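Rho GTPase-activating protein 15 (PDB 3BYI) acts through its RhoGAP domain as a GTPase activator, turning Rho-type GTPases such as RAC1 to their inactive GDP-bound state. Local coordinates at residues A[17-25]-A[98-107]; A[147-158]-A[203-212]. All blocks are in the same frame, centred on the assembly; numbering follows the deposited sequence.

Interaction 1 (A[17-25]-A[98-107])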
loop_
_atom_site.group_PDB
_atom_site.type_symbol
_atom_site.label_atom_id
_atom_site.label_comp_id
_atom_site.label_asym_id
_atom_site.label_seq_id
_atom_site.Cartn_x
_atom_site.Cartn_y
_atom_site.Cartn_z
ATOM N N ASP A 17 -9.458 9.679 14.903
ATOM C CA ASP A 17 -9.602 8.615 13.863
ATOM C C ASP A 17 -9.601 9.183 12.444
ATOM O O ASP A 17 -10.348 8.734 11.562
ATOM C CB ASP A 17 -10.866 7.787 14.057
ATOM C CG ASP A 17 -10.624 6.486 14.775
ATOM O OD1 ASP A 17 -9.544 5.910 14.628
ATOM O OD2 ASP A 17 -11.559 6.018 15.456
ATOM N N GLN A 18 -8.731 10.158 12.236
ATOM C CA GLN A 18 -8.788 11.016 11.074
ATOM C C GLN A 18 -8.341 10.332 9.766
ATOM O O GLN A 18 -8.980 10.538 8.748
ATOM C CB GLN A 18 -7.949 12.267 11.347
ATOM C CG GLN A 18 -8.248 13.410 10.398
ATOM C CD GLN A 18 -9.692 13.865 10.469
ATOM O OE1 GLN A 18 -10.172 14.241 11.530
ATOM N NE2 GLN A 18 -10.390 13.825 9.338
ATOM N N ILE A 19 -7.269 9.527 9.804
ATOM C CA ILE A 19 -6.575 9.076 8.576
ATOM C C ILE A 19 -6.874 7.629 8.221
ATOM O O ILE A 19 -7.255 7.310 7.090
ATOM C CB ILE A 19 -5.030 9.243 8.680
ATOM C CG1 ILE A 19 -4.630 10.677 9.074
ATOM C CG2 ILE A 19 -4.357 8.875 7.364
ATOM C CD1 ILE A 19 -5.046 11.730 8.093
ATOM N N PHE A 20 -6.640 6.738 9.175
ATOM C CA PHE A 20 -6.771 5.312 8.911
ATOM C C PHE A 20 -8.266 5.018 8.839
ATOM O O PHE A 20 -9.028 5.529 9.666
ATOM C CB PHE A 20 -6.101 4.478 9.989
ATOM C CG PHE A 20 -4.600 4.369 9.852
ATOM C CD1 PHE A 20 -3.784 5.491 9.972
ATOM C CD2 PHE A 20 -3.994 3.137 9.651
ATOM C CE1 PHE A 20 -2.370 5.375 9.856
ATOM C CE2 PHE A 20 -2.577 3.036 9.564
ATOM C CZ PHE A 20 -1.795 4.159 9.667
ATOM N N GLY A 21 -8.661 4.237 7.829
ATOM C CA GLY A 21 -10.046 3.854 7.616
ATOM C C GLY A 21 -10.858 4.826 6.777
ATOM O O GLY A 21 -12.049 4.598 6.573
ATOM N N SER A 22 -10.251 5.942 6.356
ATOM C CA SER A 22 -10.905 6.895 5.455
ATOM C C SER A 22 -10.532 6.524 4.028
ATOM O O SER A 22 -9.422 6.040 3.777
ATOM C CB SER A 22 -10.473 8.349 5.741
ATOM O OG SER A 22 -10.805 8.767 7.054
ATOM N N HIS A 23 -11.445 6.791 3.092
ATOM C CA HIS A 23 -11.183 6.595 1.671
ATOM C C HIS A 23 -9.928 7.339 1.274
ATOM O O HIS A 23 -9.697 8.455 1.740
ATOM C CB HIS A 23 -12.354 7.104 0.789
ATOM C CG HIS A 23 -12.419 6.427 -0.557
ATOM N ND1 HIS A 23 -11.715 6.871 -1.660
ATOM C CD2 HIS A 23 -13.060 5.302 -0.952
ATOM C CE1 HIS A 23 -11.955 6.070 -2.681
ATOM N NE2 HIS A 23 -12.768 5.110 -2.278
ATOM N N LEU A 24 -9.139 6.735 0.392
ATOM C CA LEU A 24 -7.963 7.383 -0.202
ATOM C C LEU A 24 -8.326 8.797 -0.691
ATOM O O LEU A 24 -7.584 9.737 -0.503
ATOM C CB LEU A 24 -7.416 6.518 -1.363
ATOM C CG LEU A 24 -6.146 7.034 -2.079
ATOM C CD1 LEU A 24 -4.942 7.073 -1.125
ATOM C CD2 LEU A 24 -5.874 6.231 -3.318
ATOM N N HIS A 25 -9.513 8.935 -1.272
ATOM C CA HIS A 25 -9.965 10.188 -1.878
ATOM C C HIS A 25 -10.252 11.276 -0.873
ATOM O O HIS A 25 -9.997 12.444 -1.150
ATOM C CB HIS A 25 -11.183 9.942 -2.748
ATOM C CG HIS A 25 -10.891 9.035 -3.906
ATOM N ND1 HIS A 25 -11.730 8.907 -4.988
ATOM C CD2 HIS A 25 -9.829 8.239 -4.162
ATOM C CE1 HIS A 25 -11.216 8.053 -5.849
ATOM N NE2 HIS A 25 -10.062 7.626 -5.367
ATOM N N MET A 98 -0.737 -1.627 6.821
ATOM C CA MET A 98 -1.975 -1.462 7.595
ATOM C C MET A 98 -2.831 -0.310 7.057
ATOM O O MET A 98 -4.058 -0.407 7.059
ATOM C CB MET A 98 -1.666 -1.209 9.090
ATOM C CG MET A 98 -2.897 -1.047 9.938
ATOM S SD MET A 98 -2.627 -0.890 11.712
ATOM C CE MET A 98 -2.299 -2.628 12.089
ATOM N N PHE A 99 -2.182 0.769 6.628
ATOM C CA PHE A 99 -2.865 1.898 6.004
ATOM C C PHE A 99 -3.606 1.421 4.773
ATOM O O PHE A 99 -4.803 1.650 4.635
ATOM C CB PHE A 99 -1.879 3.033 5.664
ATOM C CG PHE A 99 -2.500 4.164 4.871
ATOM C CD1 PHE A 99 -3.244 5.156 5.518
ATOM C CD2 PHE A 99 -2.357 4.221 3.485
ATOM C CE1 PHE A 99 -3.806 6.158 4.810
ATOM C CE2 PHE A 99 -2.957 5.237 2.740
ATOM C CZ PHE A 99 -3.647 6.212 3.383
ATOM N N PHE A 100 -2.914 0.702 3.896
ATOM C CA PHE A 100 -3.556 0.211 2.684
ATOM C C PHE A 100 -4.660 -0.823 2.952
ATOM O O PHE A 100 -5.702 -0.838 2.275
ATOM C CB PHE A 100 -2.528 -0.331 1.720
ATOM C CG PHE A 100 -1.739 0.746 1.037
ATOM C CD1 PHE A 100 -0.405 0.971 1.371
ATOM C CD2 PHE A 100 -2.341 1.555 0.090
ATOM C CE1 PHE A 100 0.307 1.982 0.758
ATOM C CE2 PHE A 100 -1.634 2.542 -0.552
ATOM C CZ PHE A 100 -0.307 2.761 -0.220
ATOM N N ARG A 101 -4.447 -1.663 3.972
ATOM C CA ARG A 101 -5.446 -2.661 4.360
ATOM C C ARG A 101 -6.689 -2.022 4.977
ATOM O O ARG A 101 -7.762 -2.581 4.865
ATOM C CB ARG A 101 -4.869 -3.721 5.338
ATOM C CG ARG A 101 -3.994 -4.795 4.666
ATOM C CD ARG A 101 -3.068 -5.537 5.675
ATOM N NE ARG A 101 -2.028 -6.293 4.962
ATOM C CZ ARG A 101 -0.856 -6.692 5.472
ATOM N NH1 ARG A 101 -0.519 -6.453 6.734
ATOM N NH2 ARG A 101 -0.004 -7.361 4.703
ATOM N N GLU A 102 -6.528 -0.868 5.621
ATOM C CA GLU A 102 -7.646 -0.223 6.336
ATOM C C GLU A 102 -8.416 0.765 5.453
ATOM O O GLU A 102 -9.430 1.232 5.862
ATOM C CB GLU A 102 -7.147 0.416 7.661
ATOM C CG GLU A 102 -8.258 0.601 8.672
ATOM C CD GLU A 102 -7.770 0.990 10.034
ATOM O OE1 GLU A 102 -6.595 0.739 10.360
ATOM O OE2 GLU A 102 -8.582 1.573 10.781
ATOM N N LEU A 103 -7.943 1.063 4.244
ATOM C CA LEU A 103 -8.690 1.899 3.311
ATOM C C LEU A 103 -10.036 1.266 3.159
ATOM O O LEU A 103 -10.098 0.073 3.093
ATOM C CB LEU A 103 -7.970 1.929 1.965
ATOM C CG LEU A 103 -6.681 2.757 1.926
ATOM C CD1 LEU A 103 -6.035 2.699 0.562
ATOM C CD2 LEU A 103 -7.004 4.160 2.260
ATOM N N PRO A 104 -11.142 2.039 3.163
ATOM C CA PRO A 104 -12.433 1.375 2.940
ATOM C C PRO A 104 -12.579 0.692 1.574
ATOM O O PRO A 104 -13.390 -0.210 1.428
ATOM C CB PRO A 104 -13.462 2.510 3.076
ATOM C CG PRO A 104 -12.701 3.745 2.877
ATOM C CD PRO A 104 -11.304 3.481 3.375
ATOM N N GLU A 105 -11.875 1.201 0.569
ATOM C CA GLU A 105 -11.833 0.591 -0.746
ATOM C C GLU A 105 -10.337 0.369 -0.990
ATOM O O GLU A 105 -9.509 1.192 -0.572
ATOM C CB GLU A 105 -12.447 1.511 -1.805
ATOM C CG GLU A 105 -12.619 0.838 -3.171
ATOM C CD GLU A 105 -13.071 1.786 -4.293
ATOM O OE1 GLU A 105 -12.918 3.032 -4.178
ATOM O OE2 GLU A 105 -13.582 1.258 -5.313
ATOM N N PRO A 106 -9.971 -0.774 -1.593
ATOM C CA PRO A 106 -8.555 -0.963 -1.908
ATOM C C PRO A 106 -7.961 0.031 -2.919
ATOM O O PRO A 106 -8.686 0.657 -3.687
ATOM C CB PRO A 106 -8.485 -2.436 -2.411
ATOM C CG PRO A 106 -9.884 -2.895 -2.589
ATOM C CD PRO A 106 -10.805 -1.954 -1.899
ATOM N N LEU A 107 -6.624 0.140 -2.926
ATOM C CA LEU A 107 -5.921 1.012 -3.871
ATOM C C LEU A 107 -6.362 0.743 -5.312
ATOM O O LEU A 107 -6.533 1.668 -6.103
ATOM C CB LEU A 107 -4.405 0.842 -3.750
ATOM C CG LEU A 107 -3.492 1.771 -4.585
ATOM C CD1 LEU A 107 -3.771 3.229 -4.294
ATOM C CD2 LEU A 107 -1.986 1.435 -4.367
HETATM O O HOH W 1 -10.658 3.171 11.509
HETATM O O HOH W 2 -6.495 3.572 5.922
HETATM O O HOH W 3 -9.682 3.900 -0.828
#
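Phe99 turns the edge of its ring toward one face of Phe20, a T-shaped pair with planes at 86° and centroids 5.7 Å apart; Met98 CG and Glu102 OE1 stand at the edge of the Phe20 ring, and Ile19 CG2 at that of Phe99. The pair lies in the all-helical RhoGAP domain, where the type II turn Ile19 to Ser22 rides on the C-terminal end of helix 89-102. Both nitrogens of the His23 ring have a partner near the ring plane: ND1 accepts the N-H of His25, which makes His23 the N-cap of helix 24-31, and His23 NE2 donates its N-H to Glu105 OE1, 2.8 Å away, on the anti side of the carboxylate. With CG swung opposite the backbone N (chi1 -155°), the imidazole runs alongside the extended Glu105 chain. A phenylalanine at His23 would probably leave the Glu105 carboxylate without this donor and the first turn of helix 24-31 without its side-chain cap. Water adds two bridges between the backbones, one from Gly21 N to Phe99 O and another from Leu24 N to Glu105 O; the latter water sits over a face of the His23 ring. The extended Glu102 chain crosses Phe20 at about a right angle and passes Gly21, and its OE2 makes a salt bridge with Arg70 of helix 63-74. Beyond the histidine, Leu24 CD2 meets Leu107 CD1 at 3.8 Å. At the turn itself, where phi is positive, Gly21 CA lies 3.2 Å from Glu102 O, in a nearly straight CA-H...O contact.

Interaction 2 (A[147-158]-A[203-212])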
loop_
_atom_site.group_PDB
_atom_site.type_symbol
_atom_site.label_atom_id
_atom_site.label_comp_id
_atom_site.label_asym_id
_atom_site.label_seq_id
_atom_site.Cartn_x
_atom_site.Cartn_y
_atom_site.Cartn_z
ATOM N N MET A 147 -0.215 4.503 -6.611
ATOM C CA MET A 147 0.391 3.325 -7.232
ATOM C C MET A 147 1.762 3.618 -7.777
ATOM O O MET A 147 2.687 2.843 -7.582
ATOM C CB MET A 147 -0.465 2.809 -8.398
ATOM C CG MET A 147 -1.691 2.033 -7.956
ATOM S SD MET A 147 -2.574 1.441 -9.366
ATOM C CE MET A 147 -4.192 1.088 -8.640
ATOM N N LYS A 148 1.903 4.724 -8.495
ATOM C CA LYS A 148 3.211 5.075 -9.062
ATOM C C LYS A 148 4.275 5.238 -7.981
ATOM O O LYS A 148 5.360 4.680 -8.078
ATOM C CB LYS A 148 3.122 6.347 -9.880
ATOM C CG LYS A 148 4.383 6.637 -10.679
ATOM C CD LYS A 148 4.267 7.891 -11.488
ATOM C CE LYS A 148 5.538 8.126 -12.334
ATOM N NZ LYS A 148 5.188 8.918 -13.568
ATOM N N VAL A 149 3.954 6.001 -6.945
ATOM C CA VAL A 149 4.881 6.225 -5.847
ATOM C C VAL A 149 5.221 4.878 -5.129
ATOM O O VAL A 149 6.392 4.580 -4.887
ATOM C CB VAL A 149 4.323 7.331 -4.886
ATOM C CG1 VAL A 149 4.996 7.315 -3.551
ATOM C CG2 VAL A 149 4.452 8.733 -5.513
ATOM N N LEU A 150 4.216 4.072 -4.800
ATOM C CA LEU A 150 4.467 2.822 -4.096
ATOM C C LEU A 150 5.241 1.808 -4.970
ATOM O O LEU A 150 6.253 1.289 -4.565
ATOM C CB LEU A 150 3.160 2.225 -3.572
ATOM C CG LEU A 150 3.275 0.874 -2.864
ATOM C CD1 LEU A 150 4.031 0.949 -1.545
ATOM C CD2 LEU A 150 1.903 0.321 -2.686
ATOM N N PHE A 151 4.768 1.522 -6.171
ATOM C CA PHE A 151 5.489 0.596 -7.041
ATOM C C PHE A 151 6.896 1.090 -7.423
ATOM O O PHE A 151 7.816 0.303 -7.532
ATOM C CB PHE A 151 4.646 0.248 -8.266
ATOM C CG PHE A 151 3.493 -0.656 -7.932
ATOM C CD1 PHE A 151 2.183 -0.210 -8.007
ATOM C CD2 PHE A 151 3.737 -1.949 -7.509
ATOM C CE1 PHE A 151 1.132 -1.036 -7.674
ATOM C CE2 PHE A 151 2.700 -2.784 -7.155
ATOM C CZ PHE A 151 1.390 -2.321 -7.236
ATOM N N GLY A 152 7.047 2.389 -7.620
ATOM C CA GLY A 152 8.358 2.983 -7.914
ATOM C C GLY A 152 9.324 2.706 -6.771
ATOM O O GLY A 152 10.450 2.327 -6.994
ATOM N N HIS A 153 8.848 2.892 -5.541
ATOM C CA HIS A 153 9.590 2.531 -4.338
ATOM C C HIS A 153 9.960 1.054 -4.291
ATOM O O HIS A 153 11.074 0.676 -3.897
ATOM C CB HIS A 153 8.719 2.873 -3.108
ATOM C CG HIS A 153 9.227 2.311 -1.811
ATOM N ND1 HIS A 153 10.450 2.654 -1.268
ATOM C CD2 HIS A 153 8.668 1.444 -0.946
ATOM C CE1 HIS A 153 10.615 2.022 -0.117
ATOM N NE2 HIS A 153 9.551 1.273 0.097
ATOM N N LEU A 154 8.986 0.207 -4.620
ATOM C CA LEU A 154 9.191 -1.232 -4.537
ATOM C C LEU A 154 10.199 -1.723 -5.554
ATOM O O LEU A 154 10.862 -2.721 -5.312
ATOM C CB LEU A 154 7.851 -2.013 -4.628
ATOM C CG LEU A 154 6.822 -1.758 -3.484
ATOM C CD1 LEU A 154 5.504 -2.487 -3.764
ATOM C CD2 LEU A 154 7.404 -2.172 -2.151
ATOM N N THR A 155 10.333 -1.039 -6.693
ATOM C CA THR A 155 11.381 -1.423 -7.646
ATOM C C THR A 155 12.781 -1.293 -7.006
ATOM O O THR A 155 13.712 -2.048 -7.375
ATOM C CB THR A 155 11.346 -0.652 -8.964
ATOM O OG1 THR A 155 11.741 0.717 -8.758
ATOM C CG2 THR A 155 9.989 -0.730 -9.579
ATOM N N LYS A 156 12.921 -0.360 -6.068
ATOM C CA LYS A 156 14.187 -0.197 -5.352
ATOM C C LYS A 156 14.449 -1.331 -4.331
ATOM O O LYS A 156 15.594 -1.629 -3.994
ATOM C CB LYS A 156 14.261 1.174 -4.667
ATOM C CG LYS A 156 14.177 2.347 -5.640
ATOM C CD LYS A 156 14.212 3.632 -4.909
ATOM C CE LYS A 156 14.158 4.853 -5.834
ATOM N NZ LYS A 156 14.369 6.121 -5.034
ATOM N N ILE A 157 13.390 -1.955 -3.847
ATOM C CA ILE A 157 13.503 -3.123 -2.984
ATOM C C ILE A 157 14.022 -4.281 -3.808
ATOM O O ILE A 157 14.924 -5.022 -3.382
ATOM C CB ILE A 157 12.127 -3.481 -2.328
ATOM C CG1 ILE A 157 11.589 -2.274 -1.522
ATOM C CG2 ILE A 157 12.231 -4.744 -1.447
ATOM C CD1 ILE A 157 12.461 -1.822 -0.392
ATOM N N VAL A 158 13.464 -4.417 -5.001
ATOM C CA VAL A 158 13.833 -5.507 -5.900
ATOM C C VAL A 158 15.296 -5.388 -6.324
ATOM O O VAL A 158 16.029 -6.362 -6.301
ATOM C CB VAL A 158 12.897 -5.518 -7.169
ATOM C CG1 VAL A 158 13.430 -6.514 -8.236
ATOM C CG2 VAL A 158 11.455 -5.836 -6.778
ATOM N N MET A 203 2.979 -4.900 -12.241
ATOM C CA MET A 203 3.110 -3.479 -11.965
ATOM C C MET A 203 4.506 -3.159 -11.437
ATOM O O MET A 203 5.055 -2.077 -11.657
ATOM C CB MET A 203 2.078 -2.998 -10.944
ATOM C CG MET A 203 0.624 -3.275 -11.299
ATOM S SD MET A 203 -0.133 -2.042 -12.321
ATOM C CE MET A 203 -0.082 -0.648 -11.220
ATOM N N LEU A 204 5.085 -4.127 -10.741
ATOM C CA LEU A 204 6.434 -4.003 -10.206
ATOM C C LEU A 204 7.502 -4.245 -11.285
ATOM O O LEU A 204 8.361 -3.390 -11.521
ATOM C CB LEU A 204 6.605 -5.028 -9.104
ATOM C CG LEU A 204 7.799 -4.966 -8.175
ATOM C CD1 LEU A 204 8.168 -3.515 -7.760
ATOM C CD2 LEU A 204 7.405 -5.829 -6.968
ATOM N N SER A 205 7.437 -5.401 -11.938
ATOM C CA SER A 205 8.480 -5.778 -12.884
ATOM C C SER A 205 8.461 -4.933 -14.181
ATOM O O SER A 205 9.466 -4.823 -14.848
ATOM C CB SER A 205 8.412 -7.282 -13.199
ATOM O OG SER A 205 7.212 -7.600 -13.879
ATOM N N GLU A 206 7.322 -4.348 -14.529
ATOM C CA GLU A 206 7.222 -3.525 -15.731
ATOM C C GLU A 206 6.848 -2.099 -15.383
ATOM O O GLU A 206 6.224 -1.394 -16.177
ATOM C CB GLU A 206 6.214 -4.109 -16.718
ATOM C CG GLU A 206 6.558 -5.509 -17.234
ATOM C CD GLU A 206 7.799 -5.561 -18.112
ATOM O OE1 GLU A 206 8.356 -4.496 -18.469
ATOM O OE2 GLU A 206 8.223 -6.687 -18.455
ATOM N N TYR A 207 7.265 -1.677 -14.198
ATOM C CA TYR A 207 7.016 -0.328 -13.694
ATOM C C TYR A 207 7.297 0.765 -14.730
ATOM O O TYR A 207 6.479 1.637 -14.964
ATOM C CB TYR A 207 7.921 -0.059 -12.480
ATOM C CG TYR A 207 7.810 1.375 -11.976
ATOM C CD1 TYR A 207 6.740 1.764 -11.168
ATOM C CD2 TYR A 207 8.737 2.335 -12.333
ATOM C CE1 TYR A 207 6.610 3.055 -10.728
ATOM C CE2 TYR A 207 8.605 3.638 -11.902
ATOM C CZ TYR A 207 7.533 3.998 -11.101
ATOM O OH TYR A 207 7.401 5.292 -10.633
ATOM N N SER A 208 8.493 0.714 -15.320
ATOM C CA SER A 208 8.955 1.767 -16.213
ATOM C C SER A 208 8.057 1.905 -17.406
ATOM O O SER A 208 7.698 3.011 -17.765
ATOM C CB SER A 208 10.385 1.518 -16.689
ATOM O OG SER A 208 11.304 1.703 -15.629
ATOM N N LYS A 209 7.678 0.789 -18.021
ATOM C CA LYS A 209 6.798 0.868 -19.196
ATOM C C LYS A 209 5.356 1.208 -18.800
ATOM O O LYS A 209 4.633 1.792 -19.594
ATOM C CB LYS A 209 6.835 -0.393 -20.053
ATOM C CG LYS A 209 8.221 -0.799 -20.499
ATOM C CD LYS A 209 8.190 -1.834 -21.622
ATOM C CE LYS A 209 9.572 -2.394 -21.873
ATOM N N ILE A 210 4.922 0.841 -17.596
ATOM C CA ILE A 210 3.535 1.096 -17.192
ATOM C C ILE A 210 3.380 2.543 -16.728
ATOM O O ILE A 210 2.451 3.223 -17.120
ATOM C CB ILE A 210 3.033 0.105 -16.097
ATOM C CG1 ILE A 210 2.903 -1.308 -16.688
ATOM C CG2 ILE A 210 1.694 0.559 -15.499
ATOM C CD1 ILE A 210 2.837 -2.392 -15.651
ATOM N N PHE A 211 4.329 3.014 -15.928
ATOM C CA PHE A 211 4.249 4.323 -15.289
ATOM C C PHE A 211 5.189 5.373 -15.887
ATOM O O PHE A 211 5.151 6.526 -15.476
ATOM C CB PHE A 211 4.575 4.187 -13.795
ATOM C CG PHE A 211 3.503 3.495 -13.005
ATOM C CD1 PHE A 211 3.599 2.142 -12.714
ATOM C CD2 PHE A 211 2.380 4.201 -12.569
ATOM C CE1 PHE A 211 2.623 1.497 -12.002
ATOM C CE2 PHE A 211 1.395 3.558 -11.847
ATOM C CZ PHE A 211 1.514 2.198 -11.573
ATOM N N GLY A 212 6.062 4.975 -16.814
ATOM C CA GLY A 212 7.054 5.899 -17.405
ATOM C C GLY A 212 8.322 6.029 -16.568
ATOM O O GLY A 212 8.255 6.169 -15.338
#
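Met147 begins the contact with two touches, its CB against Phe211 CZ and its SD 3.7 Å from Met203 CE. Lys148 lies over Phe211, with CA above one ring face, while the aliphatic chain slides past the ring in the opposite direction. Fully extended, it carries NZ to Phe211 O, a 3.1 Å hydrogen bond almost in line with the carbonyl that ties the lysine to the end of helix 207-211. Phe151 is a knob in a hole made by Met203, Leu204, Tyr207 and Phe211. Met203 CB stands squarely over the centre of its ring, 3.7 Å from the centroid, and the methionine bends at chi2 and chi3 to bring CE against Phe151 CE1; the sulfur lies farther off and oblique, a looser Met-aromatic contact. At Gly152 the helix surface is bare enough for Tyr207 to lie against it: Gly152 CA is over one face of the phenol ring, with Phe211 CB over the other, and a CB here would collide with the hydroxyl. Leu154 CB meets Leu204 CD1 at 3.5 Å, a tight fit. Thr155 sends OG1 back to Gly152 O in its own helix, leaving CG2 to press on Tyr207 CB at 3.6 Å. Val158 CG2 ends the row beside Leu204 CG, and Leu204 fills its own hole among Phe151, Leu154, Thr155 and Val158. Helix 207-211 runs antiparallel to 147-158 at 165°, their axes 10.7 Å apart. In this helical bundle of the RhoGAP domain, helix 168-180 packs on Phe151 and Leu154, while helix 125-138 touches Met203 and Phe211 through Val132 and Val136.

In the fold
From the N terminus, the chain passes helix 6-12 and reaches segment 17-25, whose turn leads into helix 24-31. Interaction 1 closes an excursion of 72 residues, rather more than half of them helical, when helix 89-102 and the loop after it return to this turn. Interaction 2 opens only later, on helix 141-159, and closes when the C-terminal helices 189-205 and 207-211 come back to it. The two loops follow in series, neither nested nor crossed, and their centres lie about 21 Å apart on opposite sides of the chain's centre. They nevertheless touch: Leu107 packs on Met147, and Phe100 on Leu150, so helix 141-159 meets both segment 98-107, which carries the N-terminal turn, and the C-terminal helices.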